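Local coordinates for protein phenylacetate-coenzyme A ligase (Bacteroides vulgatus, PDB 3LAX) that belongs to the AMP-binding enzyme family, of which this fragment represents the C-terminal domain, at residues I17-I22 with Y33-E38; Q64-E69 with V84-K89. All blocks are in the same frame, centred on the assembly; numbering follows the deposited sequence.

Contact 1. Residues I17-I22 with Y33-E38; sequences IQIETI and YLITLE
Helix 17-22 and strand 33-38 come nearest where Glu20 faces Tyr33, with 7.7 Å between the CA of Glu20 and the CA of Tyr33, while Ile19 and Ile35 stand 9.0 Å apart from CA to CA, so that side chains alone bridge the gap. The polar half of the bridge is a hydrogen bond of 2.7 Å from Tyr33 OH to Glu20 OE1, made to the carboxylate lone pair that faces away from the other oxygen. Glu20 OE1 lies at the edge of the phenol ring and in its plane, whereas the carboxylate itself is turned 60° from that plane. The glutamate leaves its helix with CG anti to the backbone N (chi1 -179°) and runs on extended, crossing the tyrosine at about a right angle; its CG packs 3.7 Å from Tyr33 CE2. Beside this pair the two isoleucines reach tip to tip, Ile19 CD1 to Ile35 CD1 at 3.6 Å, and Met46 of the adjacent strand 43-52 touches both. Ile19 also rests on Ile78 of helix 60-78. The contact seats helix 16-24 on the mixed sheet of this alpha/beta domain, the C-terminal domain of an AMP-binding enzyme.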
ATOM      1  N   ILE A  17      -8.412  -1.138  -5.693  1.00 19.49           N
ATOM      2  CA  ILE A  17      -8.209  -2.415  -6.360  1.00 19.17           C
ATOM      3  C   ILE A  17      -6.984  -2.365  -7.303  1.00 17.83           C
ATOM      4  O   ILE A  17      -6.327  -3.385  -7.523  1.00 20.06           O
ATOM      5  CB  ILE A  17      -9.491  -2.900  -7.100  1.00 22.88           C
ATOM      6  CG1 ILE A  17      -9.432  -4.404  -7.349  1.00 29.84           C
ATOM      7  CG2 ILE A  17      -9.725  -2.118  -8.393  1.00 22.14           C
ATOM      8  CD1 ILE A  17      -8.542  -4.808  -8.488  1.00 34.39           C
ATOM      9  N   GLN A  18      -6.687  -1.190  -7.862  1.00 17.22           N
ATOM     10  CA  GLN A  18      -5.508  -0.928  -8.704  0.50 18.16           C
ATOM     11  C   GLN A  18      -4.227  -1.306  -7.976  1.00 17.87           C
ATOM     12  O   GLN A  18      -3.270  -1.834  -8.539  1.00 18.51           O
ATOM     13  CB  GLN A  18      -5.402   0.582  -9.009  0.50 17.84           C
ATOM     14  CG  GLN A  18      -6.518   1.226  -9.849  0.50 19.98           C
ATOM     15  CD  GLN A  18      -6.311   2.737 -10.053  0.50 22.14           C
ATOM     16  OE1 GLN A  18      -5.599   3.169 -10.966  0.50 24.74           O
ATOM     17  NE2 GLN A  18      -6.945   3.540  -9.209  0.50 23.27           N
ATOM     18  N   ILE A  19      -4.191  -0.922  -6.709  1.00 16.22           N
ATOM     19  CA  ILE A  19      -3.022  -1.154  -5.872  1.00 15.39           C
ATOM     20  C   ILE A  19      -2.901  -2.651  -5.590  1.00 15.94           C
ATOM     21  O   ILE A  19      -1.826  -3.240  -5.726  1.00 16.51           O
ATOM     22  CB  ILE A  19      -3.160  -0.355  -4.565  1.00 15.91           C
ATOM     23  CG1 ILE A  19      -3.043   1.151  -4.865  1.00 16.83           C
ATOM     24  CG2 ILE A  19      -2.116  -0.798  -3.541  1.00 16.08           C
ATOM     25  CD1 ILE A  19      -3.495   2.066  -3.745  1.00 18.73           C
ATOM     26  N   GLU A  20      -4.014  -3.259  -5.195  1.00 16.00           N
ATOM     27  CA  GLU A  20      -4.060  -4.690  -4.926  1.00 17.93           C
ATOM     28  C   GLU A  20      -3.536  -5.498  -6.106  1.00 17.49           C
ATOM     29  O   GLU A  20      -2.727  -6.404  -5.948  1.00 18.69           O
ATOM     30  CB  GLU A  20      -5.501  -5.099  -4.614  1.00 19.62           C
ATOM     31  CG  GLU A  20      -5.695  -6.554  -4.282  1.00 20.52           C
ATOM     32  CD  GLU A  20      -7.148  -6.856  -3.969  1.00 21.18           C
ATOM     33  OE1 GLU A  20      -7.684  -6.296  -2.983  1.00 21.96           O
ATOM     34  OE2 GLU A  20      -7.760  -7.631  -4.720  1.00 23.97           O
ATOM     35  N   THR A  21      -4.020  -5.180  -7.304  1.00 18.00           N
ATOM     36  CA  THR A  21      -3.636  -5.928  -8.498  1.00 19.74           C
ATOM     37  C   THR A  21      -2.127  -5.904  -8.731  1.00 18.23           C
ATOM     38  O   THR A  21      -1.510  -6.931  -9.061  1.00 21.07           O
ATOM     39  CB  THR A  21      -4.365  -5.368  -9.718  1.00 22.24           C
ATOM     40  OG1 THR A  21      -5.769  -5.553  -9.526  1.00 22.83           O
ATOM     41  CG2 THR A  21      -3.928  -6.092 -10.984  1.00 24.41           C
ATOM     42  N   ILE A  22      -1.535  -4.730  -8.563  1.00 17.54           N
ATOM     43  CA  ILE A  22      -0.095  -4.590  -8.710  0.50 16.94           C
ATOM     44  C   ILE A  22       0.667  -5.395  -7.655  1.00 18.03           C
ATOM     45  O   ILE A  22       1.612  -6.120  -7.987  1.00 18.50           O
ATOM     46  CB  ILE A  22       0.319  -3.109  -8.691  0.50 15.96           C
ATOM     47  CG1 ILE A  22       0.013  -2.483 -10.054  0.50 16.49           C
ATOM     48  CG2 ILE A  22       1.792  -2.960  -8.352  0.50 17.10           C
ATOM     49  CD1 ILE A  22      -0.062  -0.980 -10.053  0.50 15.92           C
ATOM     50  N   TYR A  33      -2.466  -6.473   2.578  1.00 15.35           N
ATOM     51  CA  TYR A  33      -1.929  -5.134   2.504  1.00 15.73           C
ATOM     52  C   TYR A  33      -2.906  -4.207   3.218  1.00 15.40           C
ATOM     53  O   TYR A  33      -4.074  -4.566   3.469  1.00 17.58           O
ATOM     54  CB  TYR A  33      -1.778  -4.704   1.041  1.00 15.59           C
ATOM     55  CG  TYR A  33      -3.114  -4.581   0.341  1.00 15.46           C
ATOM     56  CD1 TYR A  33      -3.741  -3.356   0.230  1.00 17.32           C
ATOM     57  CD2 TYR A  33      -3.750  -5.695  -0.190  1.00 17.01           C
ATOM     58  CE1 TYR A  33      -4.977  -3.236  -0.401  1.00 18.73           C
ATOM     59  CE2 TYR A  33      -4.978  -5.589  -0.827  1.00 18.67           C
ATOM     60  CZ  TYR A  33      -5.586  -4.357  -0.920  1.00 18.62           C
ATOM     61  OH  TYR A  33      -6.818  -4.240  -1.539  1.00 20.41           O
ATOM     62  N   LEU A  34      -2.425  -3.024   3.563  1.00 14.33           N
ATOM     63  CA  LEU A  34      -3.263  -2.028   4.207  1.00 15.40           C
ATOM     64  C   LEU A  34      -2.854  -0.659   3.716  1.00 14.92           C
ATOM     65  O   LEU A  34      -1.687  -0.299   3.776  1.00 15.70           O
ATOM     66  CB  LEU A  34      -3.091  -2.094   5.724  1.00 17.48           C
ATOM     67  CG  LEU A  34      -3.903  -1.066   6.510  1.00 18.20           C
ATOM     68  CD1 LEU A  34      -5.395  -1.277   6.290  1.00 19.18           C
ATOM     69  CD2 LEU A  34      -3.545  -1.139   7.992  1.00 20.96           C
ATOM     70  N   ILE A  35      -3.823   0.086   3.195  1.00 15.24           N
ATOM     71  CA  ILE A  35      -3.586   1.432   2.720  1.00 14.77           C
ATOM     72  C   ILE A  35      -4.049   2.372   3.824  1.00 14.90           C
ATOM     73  O   ILE A  35      -5.215   2.341   4.214  1.00 16.14           O
ATOM     74  CB  ILE A  35      -4.421   1.714   1.451  1.00 14.78           C
ATOM     75  CG1 ILE A  35      -4.067   0.733   0.321  1.00 15.68           C
ATOM     76  CG2 ILE A  35      -4.249   3.144   0.997  1.00 16.43           C
ATOM     77  CD1 ILE A  35      -5.124   0.686  -0.800  1.00 17.55           C
ATOM     78  N   THR A  36      -3.142   3.185   4.353  1.00 15.57           N
ATOM     79  CA  THR A  36      -3.516   4.127   5.405  1.00 16.32           C
ATOM     80  C   THR A  36      -3.432   5.554   4.885  1.00 16.48           C
ATOM     81  O   THR A  36      -2.404   5.961   4.341  1.00 17.76           O
ATOM     82  CB  THR A  36      -2.630   3.995   6.670  1.00 17.39           C
ATOM     83  OG1 THR A  36      -2.759   2.674   7.208  1.00 20.49           O
ATOM     84  CG2 THR A  36      -3.067   5.011   7.736  1.00 18.98           C
ATOM     85  N   LEU A  37      -4.525   6.302   5.030  1.00 17.05           N
ATOM     86  CA  LEU A  37      -4.569   7.695   4.606  1.00 18.44           C
ATOM     87  C   LEU A  37      -4.565   8.556   5.854  1.00 22.15           C
ATOM     88  O   LEU A  37      -5.355   8.337   6.773  1.00 22.91           O
ATOM     89  CB  LEU A  37      -5.844   7.981   3.797  1.00 19.62           C
ATOM     90  CG  LEU A  37      -6.047   7.066   2.580  1.00 20.37           C
ATOM     91  CD1 LEU A  37      -7.427   7.243   1.950  1.00 23.63           C
ATOM     92  CD2 LEU A  37      -4.951   7.276   1.537  1.00 23.98           C
ATOM     93  N   GLU A  38      -3.676   9.535   5.906  1.00 25.36           N
ATOM     94  CA  GLU A  38      -3.690  10.434   7.045  1.00 30.40           C
ATOM     95  C   GLU A  38      -3.289  11.841   6.664  1.00 33.04           C
ATOM     96  O   GLU A  38      -2.808  12.087   5.561  1.00 32.96           O
ATOM     97  CB  GLU A  38      -2.824   9.895   8.185  1.00 36.71           C
ATOM     98  CG  GLU A  38      -1.452   9.430   7.770  1.00 39.75           C
ATOM     99  CD  GLU A  38      -0.849   8.465   8.775  1.00 42.67           C
ATOM    100  OE1 GLU A  38      -0.975   8.715   9.998  1.00 43.56           O
ATOM    101  OE2 GLU A  38      -0.257   7.454   8.339  1.00 43.06           O
TER

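Contact 2. Residues Q64-E69 with V84-K89; sequences QALTRE and VKLVPK
Thr67 and Leu86 contribute most to the meeting of helix 64-69 with strand 84-87, and Leu66 and Val84 add to them. In the apolar part, Leu66 CD2 lies 3.5 Å from Leu86 CD1, tighter than a usual van der Waals contact, and the same methyl of Leu86 is 3.7 Å from Leu66 CG. The two side chains cross obliquely. Although the CB of Leu66 points neither toward the strand nor away from it, CG set anti to the backbone N (chi1 174°) carries the branched end nearer. The side chain of Thr67 runs antiparallel to those of Val84 and Leu86, and its OG1 lies 3.4 Å from Leu86 CD1. Thr67 CG2 lies 3.6 Å from Val84 O, a van der Waals contact with the strand backbone. The short axes pass 8.6 Å apart, with 136° between their N-to-C directions, as the helix and second strand of the beta-alpha-beta unit in which helix 60-78 links the parallel strands 43-52 and 83-87. Leu86 is packed further by Leu63 and Ile70 of that helix and by Val50 and Leu52 of the neighbouring strand. Polar linkage passes through one water, with no direct hydrogen bond between the segments. The water donates to Thr67 OG1 at 2.8 Å and accepts from Leu86 N at 2.9 Å. Thr67 OG1 is also hydrogen-bonded to Leu63 O one turn earlier, a second bond that holds the hydroxyl against its own helix.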
ATOM      1  N   GLN A  64      15.149  -3.215  -0.210  1.00 16.84           N
ATOM      2  CA  GLN A  64      15.092  -1.841  -0.708  1.00 18.56           C
ATOM      3  C   GLN A  64      14.717  -1.799  -2.181  1.00 18.09           C
ATOM      4  O   GLN A  64      13.899  -0.980  -2.591  1.00 19.11           O
ATOM      5  CB  GLN A  64      16.441  -1.140  -0.552  1.00 21.86           C
ATOM      6  CG  GLN A  64      16.784  -0.648   0.831  1.00 24.20           C
ATOM      7  CD  GLN A  64      18.132   0.054   0.846  1.00 28.16           C
ATOM      8  OE1 GLN A  64      18.320   1.047   1.544  1.00 32.78           O
ATOM      9  NE2 GLN A  64      19.067  -0.448   0.052  1.00 29.37           N
ATOM     10  N   ALA A  65      15.330  -2.662  -2.987  1.00 18.40           N
ATOM     11  CA  ALA A  65      15.040  -2.695  -4.426  1.00 19.28           C
ATOM     12  C   ALA A  65      13.579  -3.050  -4.664  1.00 17.76           C
ATOM     13  O   ALA A  65      12.911  -2.457  -5.521  1.00 19.14           O
ATOM     14  CB  ALA A  65      15.946  -3.697  -5.125  1.00 21.79           C
ATOM     15  N   LEU A  66      13.083  -4.014  -3.901  1.00 17.09           N
ATOM     16  CA  LEU A  66      11.687  -4.432  -3.982  1.00 16.34           C
ATOM     17  C   LEU A  66      10.771  -3.261  -3.632  1.00 15.45           C
ATOM     18  O   LEU A  66       9.796  -2.994  -4.340  1.00 16.67           O
ATOM     19  CB  LEU A  66      11.446  -5.616  -3.035  1.00 16.25           C
ATOM     20  CG  LEU A  66      10.017  -6.122  -2.854  1.00 17.53           C
ATOM     21  CD1 LEU A  66       9.391  -6.546  -4.191  1.00 19.26           C
ATOM     22  CD2 LEU A  66       9.979  -7.257  -1.833  1.00 18.77           C
ATOM     23  N   THR A  67      11.086  -2.556  -2.553  1.00 15.56           N
ATOM     24  CA  THR A  67      10.284  -1.417  -2.119  1.00 15.45           C
ATOM     25  C   THR A  67      10.243  -0.361  -3.226  1.00 15.20           C
ATOM     26  O   THR A  67       9.181   0.190  -3.539  1.00 15.78           O
ATOM     27  CB  THR A  67      10.853  -0.810  -0.818  1.00 16.34           C
ATOM     28  OG1 THR A  67      10.802  -1.791   0.225  1.00 16.50           O
ATOM     29  CG2 THR A  67      10.022   0.399  -0.382  1.00 17.90           C
ATOM     30  N   ARG A  68      11.395  -0.092  -3.835  1.00 16.12           N
ATOM     31  CA  ARG A  68      11.514   0.885  -4.921  1.00 17.02           C
ATOM     32  C   ARG A  68      10.661   0.479  -6.119  1.00 16.05           C
ATOM     33  O   ARG A  68       9.933   1.306  -6.688  1.00 17.22           O
ATOM     34  CB  ARG A  68      12.984   1.002  -5.330  1.00 19.77           C
ATOM     35  CG  ARG A  68      13.291   1.834  -6.571  1.00 23.05           C
ATOM     36  CD  ARG A  68      14.716   1.470  -7.058  1.00 27.05           C
ATOM     37  NE  ARG A  68      15.265   2.406  -8.038  1.00 32.62           N
ATOM     38  CZ  ARG A  68      16.399   2.219  -8.711  1.00 37.89           C
ATOM     39  NH1 ARG A  68      17.116   1.116  -8.534  1.00 42.80           N
ATOM     40  NH2 ARG A  68      16.816   3.138  -9.571  1.00 40.35           N
ATOM     41  N   GLU A  69      10.729  -0.785  -6.509  1.00 15.73           N
ATOM     42  CA  GLU A  69       9.977  -1.247  -7.674  1.00 16.92           C
ATOM     43  C   GLU A  69       8.469  -1.177  -7.436  1.00 15.07           C
ATOM     44  O   GLU A  69       7.708  -0.769  -8.323  1.00 15.96           O
ATOM     45  CB  GLU A  69      10.399  -2.669  -8.055  1.00 17.22           C
ATOM     46  CG  GLU A  69       9.599  -3.258  -9.217  1.00 19.66           C
ATOM     47  CD  GLU A  69       9.756  -2.498 -10.536  1.00 21.98           C
ATOM     48  OE1 GLU A  69      10.630  -1.609 -10.666  1.00 23.39           O
ATOM     49  OE2 GLU A  69       8.995  -2.815 -11.464  1.00 22.91           O
ATOM     50  N   VAL A  84       5.626   3.222   0.550  1.00 16.73           N
ATOM     51  CA  VAL A  84       5.496   1.776   0.640  1.00 16.49           C
ATOM     52  C   VAL A  84       6.340   1.220   1.787  1.00 15.47           C
ATOM     53  O   VAL A  84       7.532   1.534   1.904  1.00 17.33           O
ATOM     54  CB  VAL A  84       5.897   1.103  -0.691  1.00 15.99           C
ATOM     55  CG1 VAL A  84       5.876  -0.432  -0.561  1.00 16.15           C
ATOM     56  CG2 VAL A  84       4.984   1.592  -1.837  1.00 16.43           C
ATOM     57  N   LYS A  85       5.701   0.420   2.641  1.00 15.51           N
ATOM     58  CA  LYS A  85       6.385  -0.207   3.765  0.50 16.47           C
ATOM     59  C   LYS A  85       6.151  -1.709   3.733  1.00 15.59           C
ATOM     60  O   LYS A  85       5.011  -2.168   3.833  1.00 17.19           O
ATOM     61  CB  LYS A  85       5.879   0.365   5.090  0.50 19.53           C
ATOM     62  CG  LYS A  85       6.139   1.850   5.274  0.50 22.18           C
ATOM     63  CD  LYS A  85       5.679   2.322   6.643  0.50 24.81           C
ATOM     64  CE  LYS A  85       5.973   3.794   6.842  0.50 27.28           C
ATOM     65  NZ  LYS A  85       5.490   4.264   8.169  0.50 29.27           N
ATOM     66  N   LEU A  86       7.233  -2.475   3.608  1.00 16.37           N
ATOM     67  CA  LEU A  86       7.126  -3.920   3.634  1.00 16.77           C
ATOM     68  C   LEU A  86       7.218  -4.347   5.092  1.00 17.23           C
ATOM     69  O   LEU A  86       8.107  -3.899   5.823  1.00 20.01           O
ATOM     70  CB  LEU A  86       8.230  -4.563   2.791  1.00 17.51           C
ATOM     71  CG  LEU A  86       8.218  -4.033   1.351  1.00 19.67           C
ATOM     72  CD1 LEU A  86       9.236  -4.765   0.469  1.00 24.21           C
ATOM     73  CD2 LEU A  86       6.826  -4.095   0.739  1.00 21.68           C
ATOM     74  N   VAL A  87       6.284  -5.192   5.511  1.00 15.39           N
ATOM     75  CA  VAL A  87       6.178  -5.600   6.903  1.00 16.33           C
ATOM     76  C   VAL A  87       6.233  -7.117   6.978  1.00 16.23           C
ATOM     77  O   VAL A  87       5.961  -7.805   5.990  1.00 16.50           O
ATOM     78  CB  VAL A  87       4.884  -5.050   7.565  1.00 16.99           C
ATOM     79  CG1 VAL A  87       4.853  -3.521   7.478  1.00 18.53           C
ATOM     80  CG2 VAL A  87       3.631  -5.652   6.929  1.00 16.21           C
ATOM     81  N   PRO A  88       6.600  -7.652   8.144  1.00 19.20           N
ATOM     82  CA  PRO A  88       6.742  -9.104   8.264  1.00 20.89           C
ATOM     83  C   PRO A  88       5.435  -9.848   8.028  1.00 18.84           C
ATOM     84  O   PRO A  88       4.348  -9.309   8.262  1.00 19.37           O
ATOM     85  CB  PRO A  88       7.178  -9.293   9.719  1.00 22.88           C
ATOM     86  CG  PRO A  88       7.769  -7.983  10.116  1.00 22.61           C
ATOM     87  CD  PRO A  88       6.991  -6.947   9.377  1.00 21.39           C
ATOM     88  N   LYS A  89       5.542 -11.086   7.567  1.00 19.59           N
ATOM     89  CA  LYS A  89       4.367 -11.921   7.423  1.00 22.73           C
ATOM     90  C   LYS A  89       3.589 -11.955   8.735  1.00 22.60           C
ATOM     91  O   LYS A  89       4.167 -12.157   9.812  1.00 24.01           O
ATOM     92  CB  LYS A  89       4.776 -13.332   7.007  1.00 26.14           C
ATOM     93  CG  LYS A  89       3.613 -14.297   6.897  1.00 29.92           C
ATOM     94  CD  LYS A  89       4.078 -15.626   6.372  1.00 33.06           C
ATOM     95  CE  LYS A  89       3.146 -16.755   6.780  1.00 37.15           C
ATOM     96  NZ  LYS A  89       3.635 -17.452   8.010  1.00 40.72           N
TER
HETATM   97  O   HOH W   1       9.805  -1.321   2.805  1.00 24.73           O

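Overall arrangement
Both contacts lay a helix against the same mixed sheet, but through different strands: residues 17-22 meet the inner strand 32-40, whereas the helical residues 64-69 meet the outermost strand 83-87. Contact 1 is buried, its centre about 4 Å from the centre of the chain, whereas contact 2 is partly buried and about 10 Å out. Their centres are 13 Å apart, and they do not touch. Their chemistry differs. The inner contact pairs its aliphatic packing with a direct side-chain hydrogen bond, whose glutamate is itself partly exposed; the outer one has a water joining a side chain to the strand backbone. Strand 43-52 lies between the two strands and packs against residues of both contacts.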